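Local coordinates for envelope polyprotein (PDB 5FXU) that forms, as the Gn ectodomain, part of the glycoprotein surface of Puumala virus and is probably a target of antibodies, at residues Thr219-Ile231 against Thr310-Ile322. Sequence-based numbering, arbitrary orientation.
Sequences TSCTGNGFQGYYI and TGVLTAKDDPVYI
The hydroxyl of T314 donates to the side-chain carbonyl of N224 (OG1 to OD1, 2.7 Å), arriving from above the amide plane, 49° out of it. N224 ND2 bonds to the carbonyl of C336, so both ends of this buried amide are engaged. Two residues on, the backbone N-H of F226 is bonded to the carbonyl of T314 (N to O, 2.8 Å). At the far end of the loop, Q227 NE2 lies 2.9 Å from D317 OD2 and meets its anti lone pair; amide and carboxylate planes stand 81° apart. K207 forms a salt bridge to the same oxygen, while Q227 OE1 takes the N-H of V200, which fixes the amide's rotation. A water donates to both Q227 O and D317 O. These bonds dock the loop leading into strand 228-234 onto the loop of a β-hairpin, whose strands 310-313 and 321-323 pair antiparallel within the Gn head; C221, farther back in the segment 219-231, is disulfide-bonded to C336. Among several Cα-H···O contacts alongside are D317 CA to G225 O, 3.3 Å, and F226 CA to K316 O, 3.4 Å. With CG anti to the backbone N (chi1 174°), the F226 ring extends alongside the hairpin, CD1 lying 3.8 Å from V312 CG1. P319 CB meets the ring's edge at CE1, 4.0 Å away.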
ATOM      1  N   THR A 219     -27.221   4.969  -3.074  1.00117.37           N
ATOM      2  CA  THR A 219     -27.657   5.133  -4.465  1.00115.87           C
ATOM      3  C   THR A 219     -26.540   4.821  -5.490  1.00110.26           C
ATOM      4  O   THR A 219     -25.406   4.500  -5.114  1.00107.16           O
ATOM      5  CB  THR A 219     -28.199   6.569  -4.663  1.00118.04           C
ATOM      6  OG1 THR A 219     -27.175   7.523  -4.351  1.00113.93           O
ATOM      7  CG2 THR A 219     -29.422   6.817  -3.751  1.00119.27           C
ATOM      8  N   SER A 220     -26.888   4.899  -6.779  1.00105.63           N
ATOM      9  CA  SER A 220     -25.984   4.547  -7.887  1.00 98.86           C
ATOM     10  C   SER A 220     -25.036   5.669  -8.364  1.00 92.68           C
ATOM     11  O   SER A 220     -25.478   6.724  -8.829  1.00 89.28           O
ATOM     12  CB  SER A 220     -26.802   4.039  -9.081  1.00 99.59           C
ATOM     13  OG  SER A 220     -25.984   3.314  -9.978  1.00100.00           O
ATOM     14  N   CYS A 221     -23.729   5.413  -8.246  1.00 89.61           N
ATOM     15  CA  CYS A 221     -22.689   6.229  -8.890  1.00 85.74           C
ATOM     16  C   CYS A 221     -22.539   5.888 -10.348  1.00 84.12           C
ATOM     17  O   CYS A 221     -22.518   4.727 -10.714  1.00 79.96           O
ATOM     18  CB  CYS A 221     -21.309   6.029  -8.260  1.00 84.01           C
ATOM     19  SG  CYS A 221     -21.017   6.791  -6.669  1.00 84.37           S
ATOM     20  N   THR A 222     -22.335   6.911 -11.163  1.00 87.68           N
ATOM     21  CA  THR A 222     -22.355   6.723 -12.617  1.00 90.64           C
ATOM     22  C   THR A 222     -21.012   6.152 -13.134  1.00 84.21           C
ATOM     23  O   THR A 222     -20.974   5.066 -13.737  1.00 87.28           O
ATOM     24  CB  THR A 222     -22.768   8.024 -13.375  1.00 95.81           C
ATOM     25  OG1 THR A 222     -21.801   9.066 -13.152  1.00 99.26           O
ATOM     26  CG2 THR A 222     -24.185   8.523 -12.944  1.00 96.44           C
ATOM     27  N   GLY A 223     -19.926   6.872 -12.854  1.00 78.42           N
ATOM     28  CA  GLY A 223     -18.613   6.637 -13.473  1.00 76.78           C
ATOM     29  C   GLY A 223     -17.376   6.391 -12.603  1.00 75.70           C
ATOM     30  O   GLY A 223     -16.497   7.257 -12.490  1.00 80.24           O
ATOM     31  N   ASN A 224     -17.299   5.204 -12.000  1.00 72.01           N
ATOM     32  CA  ASN A 224     -16.086   4.724 -11.314  1.00 65.52           C
ATOM     33  C   ASN A 224     -15.470   3.463 -11.957  1.00 60.59           C
ATOM     34  O   ASN A 224     -15.620   2.308 -11.525  1.00 60.39           O
ATOM     35  CB  ASN A 224     -16.325   4.665  -9.821  1.00 65.15           C
ATOM     36  CG  ASN A 224     -16.454   6.080  -9.208  1.00 65.27           C
ATOM     37  OD1 ASN A 224     -15.539   6.876  -9.356  1.00 61.82           O
ATOM     38  ND2 ASN A 224     -17.578   6.408  -8.563  1.00 65.50           N
ATOM     39  N   GLY A 225     -14.725   3.768 -13.013  1.00 55.88           N
ATOM     40  CA  GLY A 225     -14.223   2.809 -13.945  1.00 52.85           C
ATOM     41  C   GLY A 225     -12.840   2.226 -13.709  1.00 50.32           C
ATOM     42  O   GLY A 225     -12.441   1.371 -14.480  1.00 52.81           O
ATOM     43  N   PHE A 226     -12.094   2.652 -12.685  1.00 45.20           N
ATOM     44  CA  PHE A 226     -10.773   2.060 -12.432  1.00 41.02           C
ATOM     45  C   PHE A 226     -10.796   0.509 -12.388  1.00 41.17           C
ATOM     46  O   PHE A 226     -11.690  -0.091 -11.812  1.00 39.78           O
ATOM     47  CB  PHE A 226     -10.139   2.593 -11.166  1.00 39.02           C
ATOM     48  CG  PHE A 226      -8.847   1.888 -10.824  1.00 36.98           C
ATOM     49  CD1 PHE A 226      -7.681   2.165 -11.510  1.00 36.26           C
ATOM     50  CD2 PHE A 226      -8.828   0.882  -9.860  1.00 35.21           C
ATOM     51  CE1 PHE A 226      -6.507   1.479 -11.227  1.00 35.26           C
ATOM     52  CE2 PHE A 226      -7.663   0.212  -9.570  1.00 34.69           C
ATOM     53  CZ  PHE A 226      -6.499   0.509 -10.256  1.00 34.95           C
ATOM     54  N   GLN A 227      -9.836  -0.115 -13.064  1.00 40.50           N
ATOM     55  CA  GLN A 227      -9.745  -1.561 -13.124  1.00 41.24           C
ATOM     56  C   GLN A 227      -8.472  -2.034 -12.463  1.00 40.12           C
ATOM     57  O   GLN A 227      -7.362  -1.661 -12.857  1.00 39.22           O
ATOM     58  CB  GLN A 227      -9.860  -2.084 -14.562  1.00 42.59           C
ATOM     59  CG  GLN A 227     -11.311  -2.151 -15.036  1.00 43.43           C
ATOM     60  CD  GLN A 227     -11.492  -2.820 -16.381  1.00 44.18           C
ATOM     61  OE1 GLN A 227     -11.396  -4.041 -16.505  1.00 43.67           O
ATOM     62  NE2 GLN A 227     -11.769  -2.019 -17.395  1.00 45.68           N
ATOM     63  N   GLY A 228      -8.646  -2.835 -11.418  1.00 38.87           N
ATOM     64  CA  GLY A 228      -7.521  -3.336 -10.661  1.00 37.29           C
ATOM     65  C   GLY A 228      -7.947  -4.061  -9.418  1.00 35.71           C
ATOM     66  O   GLY A 228      -9.107  -4.434  -9.266  1.00 38.16           O
ATOM     67  N   TYR A 229      -6.996  -4.284  -8.535  1.00 33.42           N
ATOM     68  CA  TYR A 229      -7.243  -5.090  -7.353  1.00 32.36           C
ATOM     69  C   TYR A 229      -6.162  -4.858  -6.356  1.00 30.15           C
ATOM     70  O   TYR A 229      -5.176  -4.223  -6.677  1.00 29.69           O
ATOM     71  CB  TYR A 229      -7.302  -6.575  -7.714  1.00 33.31           C
ATOM     72  CG  TYR A 229      -6.063  -7.167  -8.313  1.00 33.08           C
ATOM     73  CD1 TYR A 229      -5.844  -7.137  -9.689  1.00 34.58           C
ATOM     74  CD2 TYR A 229      -5.134  -7.824  -7.519  1.00 32.87           C
ATOM     75  CE1 TYR A 229      -4.690  -7.708 -10.249  1.00 34.79           C
ATOM     76  CE2 TYR A 229      -3.992  -8.403  -8.065  1.00 32.81           C
ATOM     77  CZ  TYR A 229      -3.785  -8.338  -9.423  1.00 34.08           C
ATOM     78  OH  TYR A 229      -2.659  -8.902  -9.937  1.00 35.75           O
ATOM     79  N   TYR A 230      -6.358  -5.349  -5.136  1.00 28.55           N
ATOM     80  CA  TYR A 230      -5.302  -5.277  -4.142  1.00 26.98           C
ATOM     81  C   TYR A 230      -4.710  -6.682  -3.960  1.00 27.94           C
ATOM     82  O   TYR A 230      -5.439  -7.673  -3.994  1.00 26.60           O
ATOM     83  CB  TYR A 230      -5.812  -4.703  -2.804  1.00 25.17           C
ATOM     84  CG  TYR A 230      -5.950  -3.202  -2.758  1.00 24.23           C
ATOM     85  CD1 TYR A 230      -4.849  -2.395  -2.453  1.00 23.63           C
ATOM     86  CD2 TYR A 230      -7.161  -2.585  -2.967  1.00 23.60           C
ATOM     87  CE1 TYR A 230      -4.968  -1.024  -2.365  1.00 23.34           C
ATOM     88  CE2 TYR A 230      -7.286  -1.222  -2.894  1.00 23.78           C
ATOM     89  CZ  TYR A 230      -6.196  -0.428  -2.596  1.00 23.44           C
ATOM     90  OH  TYR A 230      -6.335   0.942  -2.523  1.00 22.53           O
ATOM     91  N   ILE A 231      -3.392  -6.725  -3.726  1.00 28.86           N
ATOM     92  CA  ILE A 231      -2.711  -7.936  -3.315  1.00 30.67           C
ATOM     93  C   ILE A 231      -2.125  -7.655  -1.945  1.00 30.82           C
ATOM     94  O   ILE A 231      -1.487  -6.625  -1.742  1.00 31.19           O
ATOM     95  CB  ILE A 231      -1.701  -8.402  -4.388  1.00 32.30           C
ATOM     96  CG1 ILE A 231      -1.394  -9.867  -4.217  1.00 34.72           C
ATOM     97  CG2 ILE A 231      -0.434  -7.549  -4.409  1.00 32.96           C
ATOM     98  CD1 ILE A 231      -2.501 -10.777  -4.750  1.00 36.55           C
ATOM     99  N   THR A 310      -0.125   9.076  -1.925  1.00 28.97           N
ATOM    100  CA  THR A 310      -0.207   8.516  -3.282  1.00 29.18           C
ATOM    101  C   THR A 310      -1.514   7.736  -3.491  1.00 28.66           C
ATOM    102  O   THR A 310      -2.023   7.090  -2.579  1.00 27.00           O
ATOM    103  CB  THR A 310       0.952   7.564  -3.553  1.00 29.42           C
ATOM    104  OG1 THR A 310       0.943   6.557  -2.543  1.00 30.99           O
ATOM    105  CG2 THR A 310       2.302   8.298  -3.510  1.00 30.25           C
ATOM    106  N   GLY A 311      -2.058   7.836  -4.694  1.00 28.89           N
ATOM    107  CA  GLY A 311      -3.233   7.066  -5.059  1.00 28.90           C
ATOM    108  C   GLY A 311      -3.533   7.131  -6.538  1.00 29.46           C
ATOM    109  O   GLY A 311      -2.743   7.654  -7.319  1.00 28.22           O
ATOM    110  N   VAL A 312      -4.690   6.607  -6.909  1.00 30.58           N
ATOM    111  CA  VAL A 312      -5.188   6.611  -8.277  1.00 33.21           C
ATOM    112  C   VAL A 312      -6.611   7.152  -8.265  1.00 33.42           C
ATOM    113  O   VAL A 312      -7.364   6.886  -7.350  1.00 32.75           O
ATOM    114  CB  VAL A 312      -5.214   5.172  -8.841  1.00 36.39           C
ATOM    115  CG1 VAL A 312      -5.587   5.126 -10.300  1.00 38.40           C
ATOM    116  CG2 VAL A 312      -3.845   4.534  -8.706  1.00 39.36           C
ATOM    117  N   LEU A 313      -6.975   7.903  -9.293  1.00 35.10           N
ATOM    118  CA  LEU A 313      -8.362   8.280  -9.510  1.00 36.87           C
ATOM    119  C   LEU A 313      -9.217   7.057  -9.750  1.00 37.44           C
ATOM    120  O   LEU A 313      -8.837   6.193 -10.539  1.00 38.91           O
ATOM    121  CB  LEU A 313      -8.486   9.175 -10.740  1.00 38.28           C
ATOM    122  CG  LEU A 313      -7.888  10.578 -10.669  1.00 38.01           C
ATOM    123  CD1 LEU A 313      -8.248  11.284 -11.937  1.00 39.77           C
ATOM    124  CD2 LEU A 313      -8.360  11.376  -9.474  1.00 37.76           C
ATOM    125  N   THR A 314     -10.378   6.994  -9.104  1.00 38.25           N
ATOM    126  CA  THR A 314     -11.295   5.869  -9.321  1.00 39.53           C
ATOM    127  C   THR A 314     -12.054   5.992 -10.634  1.00 41.39           C
ATOM    128  O   THR A 314     -12.529   5.004 -11.156  1.00 41.24           O
ATOM    129  CB  THR A 314     -12.304   5.730  -8.183  1.00 39.60           C
ATOM    130  OG1 THR A 314     -13.112   6.906  -8.115  1.00 41.13           O
ATOM    131  CG2 THR A 314     -11.614   5.510  -6.846  1.00 39.63           C
ATOM    132  N   ALA A 315     -12.145   7.212 -11.172  1.00 44.36           N
ATOM    133  CA  ALA A 315     -12.966   7.500 -12.338  1.00 46.87           C
ATOM    134  C   ALA A 315     -12.434   6.940 -13.647  1.00 50.55           C
ATOM    135  O   ALA A 315     -13.224   6.660 -14.551  1.00 52.75           O
ATOM    136  CB  ALA A 315     -13.212   9.009 -12.488  1.00 46.51           C
ATOM    137  N   LYS A 316     -11.119   6.815 -13.789  1.00 53.29           N
ATOM    138  CA  LYS A 316     -10.556   6.398 -15.087  1.00 56.41           C
ATOM    139  C   LYS A 316     -10.113   4.948 -15.100  1.00 55.31           C
ATOM    140  O   LYS A 316      -9.311   4.533 -14.258  1.00 51.19           O
ATOM    141  CB  LYS A 316      -9.385   7.308 -15.494  1.00 59.62           C
ATOM    142  CG  LYS A 316      -9.755   8.777 -15.677  1.00 61.32           C
ATOM    143  CD  LYS A 316     -10.827   8.968 -16.730  1.00 64.02           C
ATOM    144  CE  LYS A 316     -11.044  10.443 -17.007  1.00 67.52           C
ATOM    145  NZ  LYS A 316     -12.083  10.613 -18.061  1.00 70.09           N
ATOM    146  N   ASP A 317     -10.644   4.204 -16.075  1.00 58.39           N
ATOM    147  CA  ASP A 317     -10.201   2.838 -16.387  1.00 60.37           C
ATOM    148  C   ASP A 317      -8.687   2.719 -16.426  1.00 59.25           C
ATOM    149  O   ASP A 317      -8.093   1.876 -15.745  1.00 56.31           O
ATOM    150  CB  ASP A 317     -10.747   2.372 -17.748  1.00 65.44           C
ATOM    151  CG  ASP A 317     -12.232   1.973 -17.703  1.00 69.82           C
ATOM    152  OD1 ASP A 317     -13.086   2.895 -17.717  1.00 72.85           O
ATOM    153  OD2 ASP A 317     -12.545   0.750 -17.669  1.00 69.14           O
ATOM    154  N   ASP A 318      -8.088   3.573 -17.254  1.00 60.75           N
ATOM    155  CA  ASP A 318      -6.641   3.739 -17.326  1.00 60.28           C
ATOM    156  C   ASP A 318      -6.226   4.543 -16.112  1.00 56.25           C
ATOM    157  O   ASP A 318      -6.729   5.655 -15.934  1.00 55.43           O
ATOM    158  CB  ASP A 318      -6.246   4.528 -18.578  1.00 64.87           C
ATOM    159  CG  ASP A 318      -6.621   3.810 -19.864  1.00 68.77           C
ATOM    160  OD1 ASP A 318      -6.559   2.551 -19.911  1.00 69.74           O
ATOM    161  OD2 ASP A 318      -6.967   4.525 -20.833  1.00 72.95           O
ATOM    162  N   PRO A 319      -5.312   3.991 -15.287  1.00 50.93           N
ATOM    163  CA  PRO A 319      -4.949   4.646 -14.035  1.00 47.78           C
ATOM    164  C   PRO A 319      -4.316   6.046 -14.194  1.00 45.34           C
ATOM    165  O   PRO A 319      -3.419   6.239 -15.019  1.00 44.48           O
ATOM    166  CB  PRO A 319      -3.950   3.675 -13.400  1.00 48.19           C
ATOM    167  CG  PRO A 319      -3.406   2.866 -14.528  1.00 49.40           C
ATOM    168  CD  PRO A 319      -4.485   2.799 -15.562  1.00 50.04           C
ATOM    169  N   VAL A 320      -4.843   7.012 -13.446  1.00 41.56           N
ATOM    170  CA  VAL A 320      -4.222   8.315 -13.305  1.00 39.63           C
ATOM    171  C   VAL A 320      -3.638   8.354 -11.906  1.00 36.54           C
ATOM    172  O   VAL A 320      -4.392   8.441 -10.938  1.00 35.18           O
ATOM    173  CB  VAL A 320      -5.239   9.441 -13.492  1.00 39.90           C
ATOM    174  CG1 VAL A 320      -4.603  10.793 -13.201  1.00 40.23           C
ATOM    175  CG2 VAL A 320      -5.768   9.413 -14.906  1.00 41.34           C
ATOM    176  N   TYR A 321      -2.315   8.275 -11.817  1.00 34.58           N
ATOM    177  CA  TYR A 321      -1.633   8.215 -10.534  1.00 33.77           C
ATOM    178  C   TYR A 321      -1.389   9.617 -10.002  1.00 32.31           C
ATOM    179  O   TYR A 321      -1.013  10.510 -10.746  1.00 32.69           O
ATOM    180  CB  TYR A 321      -0.302   7.454 -10.650  1.00 34.64           C
ATOM    181  CG  TYR A 321      -0.442   5.986 -10.917  1.00 35.70           C
ATOM    182  CD1 TYR A 321      -0.650   5.109  -9.881  1.00 35.58           C
ATOM    183  CD2 TYR A 321      -0.349   5.465 -12.219  1.00 37.57           C
ATOM    184  CE1 TYR A 321      -0.776   3.746 -10.108  1.00 36.52           C
ATOM    185  CE2 TYR A 321      -0.475   4.099 -12.467  1.00 38.28           C
ATOM    186  CZ  TYR A 321      -0.694   3.240 -11.397  1.00 38.19           C
ATOM    187  OH  TYR A 321      -0.856   1.886 -11.589  1.00 38.36           O
ATOM    188  N   ILE A 322      -1.598   9.789  -8.713  1.00 31.89           N
ATOM    189  CA  ILE A 322      -1.509  11.083  -8.060  1.00 33.02           C
ATOM    190  C   ILE A 322      -0.558  11.042  -6.893  1.00 31.10           C
ATOM    191  O   ILE A 322      -0.550  10.112  -6.135  1.00 30.15           O
ATOM    192  CB  ILE A 322      -2.895  11.551  -7.570  1.00 35.34           C
ATOM    193  CG1 ILE A 322      -3.759  11.862  -8.784  1.00 37.52           C
ATOM    194  CG2 ILE A 322      -2.811  12.843  -6.761  1.00 35.69           C
ATOM    195  CD1 ILE A 322      -5.057  11.143  -8.709  1.00 40.03           C
TER
HETATM  196  O   HOH W   1      -6.489  -0.210 -15.062  1.00 43.17           O